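Local coordinates for ribosome-inactivating protein (PDB 2G5X) that belongs to the plant ribosome-inactivating proteins, a family named for its action against ribosomes, and folds as one chain of mixed sheet and helices, at residues Val71-Arg76 / Ala158-Ile163; Ile196-Asn201 / Gly219-Glu224. All coordinates share one frame; numbering follows the deposited sequence.

Interactions 1 and 2 show how one kind of chemistry, phenylalanine packing without polar bonds, serves two different places in a single fold. Interaction 1 joins strand 69-76 to helix 154-173 in the core, about 9 Å from the centre of the chain, and consists of one pair of buried aromatic rings. Interaction 2 holds a loop that follows helix 203-210 against helix 193-201, about 19 Å from that centre and on its opposite side; there a ring meets leucines, and half of the touching residues are exposed. The two share no helix or strand, and their centres lie about 26 Å apart.

Interaction 1: Val71-Arg76 / Ala158-Ile163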
loop_
_atom_site.group_PDB
_atom_site.type_symbol
_atom_site.label_atom_id
_atom_site.label_comp_id
_atom_site.label_asym_id
_atom_site.label_seq_id
_atom_site.Cartn_x
_atom_site.Cartn_y
_atom_site.Cartn_z
ATOM N N VAL A 71 0.954 8.126 0.650
ATOM C CA VAL A 71 0.854 9.577 0.494
ATOM C C VAL A 71 0.832 10.082 -0.950
ATOM O O VAL A 71 0.556 11.259 -1.189
ATOM C CB VAL A 71 2.002 10.306 1.243
ATOM C CG1 VAL A 71 1.978 9.933 2.728
ATOM C CG2 VAL A 71 3.348 9.951 0.620
ATOM N N GLY A 72 1.112 9.203 -1.909
ATOM C CA GLY A 72 1.111 9.610 -3.306
ATOM C C GLY A 72 1.863 8.640 -4.198
ATOM O O GLY A 72 2.249 7.558 -3.752
ATOM N N PHE A 73 2.079 9.022 -5.455
ATOM C CA PHE A 73 2.795 8.168 -6.402
ATOM C C PHE A 73 3.471 8.962 -7.523
ATOM O O PHE A 73 3.158 10.130 -7.755
ATOM C CB PHE A 73 1.843 7.138 -7.022
ATOM C CG PHE A 73 0.782 7.739 -7.909
ATOM C CD1 PHE A 73 -0.434 8.156 -7.379
ATOM C CD2 PHE A 73 1.013 7.909 -9.273
ATOM C CE1 PHE A 73 -1.407 8.733 -8.193
ATOM C CE2 PHE A 73 0.049 8.486 -10.098
ATOM C CZ PHE A 73 -1.166 8.900 -9.557
ATOM N N GLN A 74 4.395 8.305 -8.218
ATOM C CA GLN A 74 5.138 8.914 -9.318
ATOM C C GLN A 74 4.942 8.149 -10.630
ATOM O O GLN A 74 5.045 6.925 -10.656
ATOM C CB GLN A 74 6.632 8.946 -8.963
ATOM C CG GLN A 74 7.579 9.172 -10.134
ATOM C CD GLN A 74 9.026 8.914 -9.748
ATOM O OE1 GLN A 74 9.691 9.771 -9.164
ATOM N NE2 GLN A 74 9.512 7.717 -10.055
ATOM N N ASP A 75 4.638 8.871 -11.709
ATOM C CA ASP A 75 4.482 8.256 -13.030
ATOM C C ASP A 75 5.175 9.167 -14.050
ATOM O O ASP A 75 6.063 9.931 -13.670
ATOM C CB ASP A 75 2.992 8.022 -13.367
ATOM C CG ASP A 75 2.219 9.301 -13.623
ATOM O OD1 ASP A 75 2.537 10.336 -13.010
ATOM O OD2 ASP A 75 1.265 9.257 -14.430
ATOM N N ARG A 76 4.810 9.090 -15.330
ATOM C CA ARG A 76 5.453 9.944 -16.336
ATOM C C ARG A 76 4.496 10.887 -17.056
ATOM O O ARG A 76 3.403 10.491 -17.449
ATOM C CB ARG A 76 6.195 9.094 -17.375
ATOM C CG ARG A 76 7.521 8.536 -16.881
ATOM C CD ARG A 76 8.288 7.812 -17.981
ATOM N NE ARG A 76 9.542 7.253 -17.477
ATOM C CZ ARG A 76 10.681 7.929 -17.358
ATOM N NH1 ARG A 76 10.751 9.204 -17.716
ATOM N NH2 ARG A 76 11.752 7.329 -16.856
ATOM N N ALA A 158 -8.467 7.385 -7.156
ATOM C CA ALA A 158 -8.958 6.776 -5.918
ATOM C C ALA A 158 -9.055 5.253 -5.995
ATOM O O ALA A 158 -8.705 4.555 -5.043
ATOM C CB ALA A 158 -10.319 7.365 -5.551
ATOM N N LYS A 159 -9.534 4.739 -7.125
ATOM C CA LYS A 159 -9.676 3.298 -7.299
ATOM C C LYS A 159 -8.312 2.621 -7.310
ATOM O O LYS A 159 -8.113 1.599 -6.651
ATOM C CB LYS A 159 -10.423 3.003 -8.600
ATOM C CG LYS A 159 -11.898 3.339 -8.559
ATOM C CD LYS A 159 -12.656 2.517 -9.590
ATOM C CE LYS A 159 -12.284 1.050 -9.524
ATOM N NZ LYS A 159 -13.285 0.229 -10.263
ATOM N N PHE A 160 -7.374 3.201 -8.054
ATOM C CA PHE A 160 -6.019 2.669 -8.139
ATOM C C PHE A 160 -5.380 2.647 -6.747
ATOM O O PHE A 160 -4.733 1.674 -6.362
ATOM C CB PHE A 160 -5.174 3.533 -9.086
ATOM C CG PHE A 160 -3.700 3.234 -9.030
ATOM C CD1 PHE A 160 -3.208 2.010 -9.462
ATOM C CD2 PHE A 160 -2.807 4.174 -8.522
ATOM C CE1 PHE A 160 -1.846 1.719 -9.387
ATOM C CE2 PHE A 160 -1.440 3.891 -8.442
ATOM C CZ PHE A 160 -0.961 2.662 -8.876
ATOM N N ALA A 161 -5.569 3.726 -5.996
ATOM C CA ALA A 161 -5.006 3.829 -4.650
ATOM C C ALA A 161 -5.582 2.796 -3.677
ATOM O O ALA A 161 -4.844 2.167 -2.925
ATOM C CB ALA A 161 -5.231 5.236 -4.102
ATOM N N LEU A 162 -6.900 2.624 -3.690
ATOM C CA LEU A 162 -7.539 1.667 -2.791
ATOM C C LEU A 162 -7.115 0.229 -3.063
ATOM O O LEU A 162 -6.884 -0.539 -2.130
ATOM C CB LEU A 162 -9.061 1.793 -2.884
ATOM C CG LEU A 162 -9.663 3.003 -2.171
ATOM C CD1 LEU A 162 -11.130 3.146 -2.545
ATOM C CD2 LEU A 162 -9.503 2.841 -0.664
ATOM N N ILE A 163 -7.008 -0.139 -4.337
ATOM C CA ILE A 163 -6.595 -1.493 -4.678
ATOM C C ILE A 163 -5.151 -1.703 -4.224
ATOM O O ILE A 163 -4.807 -2.756 -3.677
ATOM C CB ILE A 163 -6.706 -1.756 -6.197
ATOM C CG1 ILE A 163 -8.172 -1.666 -6.637
ATOM C CG2 ILE A 163 -6.152 -3.138 -6.523
ATOM C CD1 ILE A 163 -8.368 -1.740 -8.155
#
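The rings of Phe-73 and Phe-160 meet edge to face, and this one pair carries the whole contact between the strand and the helix. Phe-160 supplies the edge and Phe-73 the face: the planes stand at 77° to each other and the centroids are 5.8 Å apart. The approach is off centre, since Phe-160 CE2 comes nearest to Phe-73 CG, at 4.5 Å, and lies above the root side of that ring and not above its middle. Such a T-shaped pair turns the slightly positive C-H rim of one ring to the electron-rich face of the other.

The two side chains reach this geometry by different routes. On the helix, Phe-160 CG is anti to the backbone N (chi1 168°), which carries the ring outward from the helix toward the sheet. On the strand, Phe-73 takes chi1 67°, with CG tucked between its own backbone N and carbonyl carbon; the ring, turned square to the plane through CA, CB and CG, offers a face to the helix. At 4.5 Å the touch is gentle, and neighbours complete the packing: Ile-59 of the adjacent strand touches both rings, Leu-113 packs on Phe-73, and Leu-140 and Ala-143 of helix 137-145 pack on Phe-160.

Two residues further along the strand, buried Asp-75 is satisfied by a salt bridge to Arg-84 and by hydrogen bonds from Gly-149 N and Asn-86 ND2. The arrangement is alpha/beta packing, helix 154-173 laid against a face of the mixed sheet at strand 69-76, in the core of the ribosome-inactivating protein fold.

Interaction 2: Ile196-Asn201 / Gly219-Glu224; sequences ITLLEN and GQFTEE
Phe-221 lays its ring against Leu-199, and this is where the loop grips helix 193-201 most tightly. Leu-199 CD1 sits over one face in a CH-pi contact, 4.1 Å from the centroid of the Phe-221 ring and only 20° off its normal, displaced toward the CG and CD2 side. The far end of the ring reaches the helix backbone itself: Phe-221 CE2 is 3.6 Å from Leu-199 CA. Both side chains are turned to suit this fit. In Leu-199, chi1 171° sends CG away from the backbone N, and the next torsion then brings CD1 over the ring, while Phe-221 points its CG away from its own carbonyl carbon (chi1 -61°) and thrusts the ring at the helix. Both residues are buried, with Phe-174 touching Leu-199 and Met-226 touching Phe-221.

Toward solvent the packing thins. Leu-198 meets the ring at its edge, in plane, with CG 3.9 Å from Phe-221 CZ. Beyond it, the extended chain of Gln-220 crosses Leu-198 at about a right angle, and its OE1 merely comes within 4.0 Å of Leu-198 CD2, a van der Waals touch between two exposed residues. A weak hydrogen bond from Arg-195 NH2 to Gln-220 O adds a polar tie nearby. The whole is loop-on-helix packing, an aromatic side chain of the irregular segment 219-224 lying on helix 193-201, in the C-terminal part of a ribosome-inactivating protein chain.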
loop_
_atom_site.group_PDB
_atom_site.type_symbol
_atom_site.label_atom_id
_atom_site.label_comp_id
_atom_site.label_asym_id
_atom_site.label_seq_id
_atom_site.Cartn_x
_atom_site.Cartn_y
_atom_site.Cartn_z
ATOM N N ILE A 196 -12.795 -8.871 7.247
ATOM C CA ILE A 196 -11.418 -8.493 6.942
ATOM C C ILE A 196 -11.234 -6.990 7.127
ATOM O O ILE A 196 -10.172 -6.537 7.548
ATOM C CB ILE A 196 -11.022 -8.885 5.493
ATOM C CG1 ILE A 196 -10.767 -10.393 5.425
ATOM C CG2 ILE A 196 -9.776 -8.110 5.056
ATOM C CD1 ILE A 196 -10.461 -10.913 4.035
ATOM N N THR A 197 -12.271 -6.219 6.815
ATOM C CA THR A 197 -12.200 -4.772 6.972
ATOM C C THR A 197 -12.045 -4.422 8.458
ATOM O O THR A 197 -11.276 -3.528 8.815
ATOM C CB THR A 197 -13.460 -4.086 6.387
ATOM O OG1 THR A 197 -13.529 -4.342 4.975
ATOM C CG2 THR A 197 -13.410 -2.582 6.615
ATOM N N LEU A 198 -12.763 -5.135 9.323
ATOM C CA LEU A 198 -12.677 -4.892 10.764
ATOM C C LEU A 198 -11.320 -5.362 11.292
ATOM O O LEU A 198 -10.740 -4.749 12.192
ATOM C CB LEU A 198 -13.805 -5.624 11.497
ATOM C CG LEU A 198 -13.914 -5.375 13.004
ATOM C CD1 LEU A 198 -14.110 -3.887 13.273
ATOM C CD2 LEU A 198 -15.082 -6.176 13.565
ATOM N N LEU A 199 -10.822 -6.462 10.732
ATOM C CA LEU A 199 -9.522 -6.988 11.129
ATOM C C LEU A 199 -8.460 -5.923 10.853
ATOM O O LEU A 199 -7.620 -5.627 11.708
ATOM C CB LEU A 199 -9.203 -8.257 10.332
ATOM C CG LEU A 199 -7.792 -8.833 10.471
ATOM C CD1 LEU A 199 -7.508 -9.216 11.926
ATOM C CD2 LEU A 199 -7.667 -10.047 9.568
ATOM N N GLU A 200 -8.506 -5.357 9.650
ATOM C CA GLU A 200 -7.566 -4.315 9.246
ATOM C C GLU A 200 -7.619 -3.124 10.199
ATOM O O GLU A 200 -6.587 -2.561 10.559
ATOM C CB GLU A 200 -7.878 -3.841 7.821
ATOM C CG GLU A 200 -7.520 -4.851 6.736
ATOM C CD GLU A 200 -8.007 -4.441 5.353
ATOM O OE1 GLU A 200 -7.639 -5.118 4.371
ATOM O OE2 GLU A 200 -8.758 -3.451 5.247
ATOM N N ASN A 201 -8.823 -2.737 10.603
ATOM C CA ASN A 201 -8.974 -1.606 11.512
ATOM C C ASN A 201 -8.300 -1.837 12.862
ATOM O O ASN A 201 -7.911 -0.881 13.535
ATOM C CB ASN A 201 -10.455 -1.295 11.747
ATOM C CG ASN A 201 -11.145 -0.764 10.506
ATOM O OD1 ASN A 201 -10.495 -0.348 9.548
ATOM N ND2 ASN A 201 -12.472 -0.755 10.528
ATOM N N GLY A 219 -9.363 -14.455 20.401
ATOM C CA GLY A 219 -10.159 -13.442 21.069
ATOM C C GLY A 219 -11.220 -12.984 20.090
ATOM O O GLY A 219 -11.966 -13.802 19.551
ATOM N N GLN A 220 -11.293 -11.680 19.852
ATOM C CA GLN A 220 -12.254 -11.144 18.900
ATOM C C GLN A 220 -11.929 -11.760 17.539
ATOM O O GLN A 220 -12.815 -12.017 16.727
ATOM C CB GLN A 220 -12.141 -9.619 18.845
ATOM C CG GLN A 220 -12.882 -8.970 17.691
ATOM C CD GLN A 220 -12.863 -7.454 17.777
ATOM O OE1 GLN A 220 -13.756 -6.780 17.259
ATOM N NE2 GLN A 220 -11.851 -6.911 18.443
ATOM N N PHE A 221 -10.642 -11.996 17.304
ATOM C CA PHE A 221 -10.188 -12.608 16.064
ATOM C C PHE A 221 -9.421 -13.882 16.399
ATOM O O PHE A 221 -8.975 -14.067 17.533
ATOM C CB PHE A 221 -9.293 -11.644 15.277
ATOM C CG PHE A 221 -9.984 -10.368 14.881
ATOM C CD1 PHE A 221 -9.917 -9.240 15.695
ATOM C CD2 PHE A 221 -10.734 -10.304 13.712
ATOM C CE1 PHE A 221 -10.588 -8.068 15.348
ATOM C CE2 PHE A 221 -11.410 -9.135 13.358
ATOM C CZ PHE A 221 -11.336 -8.017 14.180
ATOM N N THR A 222 -9.277 -14.761 15.416
ATOM C CA THR A 222 -8.566 -16.016 15.626
ATOM C C THR A 222 -7.063 -15.780 15.655
ATOM O O THR A 222 -6.581 -14.717 15.266
ATOM C CB THR A 222 -8.864 -17.025 14.501
ATOM O OG1 THR A 222 -8.274 -16.566 13.280
ATOM C CG2 THR A 222 -10.360 -17.182 14.306
ATOM N N GLU A 223 -6.321 -16.781 16.116
ATOM C CA GLU A 223 -4.873 -16.667 16.177
ATOM C C GLU A 223 -4.293 -16.469 14.773
ATOM O O GLU A 223 -3.322 -15.734 14.593
ATOM C CB GLU A 223 -4.275 -17.912 16.833
ATOM C CG GLU A 223 -2.769 -17.862 16.998
ATOM C CD GLU A 223 -2.242 -18.971 17.887
ATOM O OE1 GLU A 223 -1.004 -19.109 17.990
ATOM O OE2 GLU A 223 -3.064 -19.700 18.485
ATOM N N GLU A 224 -4.901 -17.113 13.780
ATOM C CA GLU A 224 -4.433 -16.990 12.400
ATOM C C GLU A 224 -4.726 -15.608 11.818
ATOM O O GLU A 224 -3.901 -15.037 11.104
ATOM C CB GLU A 224 -5.074 -18.070 11.520
ATOM C CG GLU A 224 -4.648 -19.488 11.880
ATOM C CD GLU A 224 -5.349 -20.020 13.116
ATOM O OE1 GLU A 224 -4.780 -20.905 13.787
ATOM O OE2 GLU A 224 -6.475 -19.567 13.410
#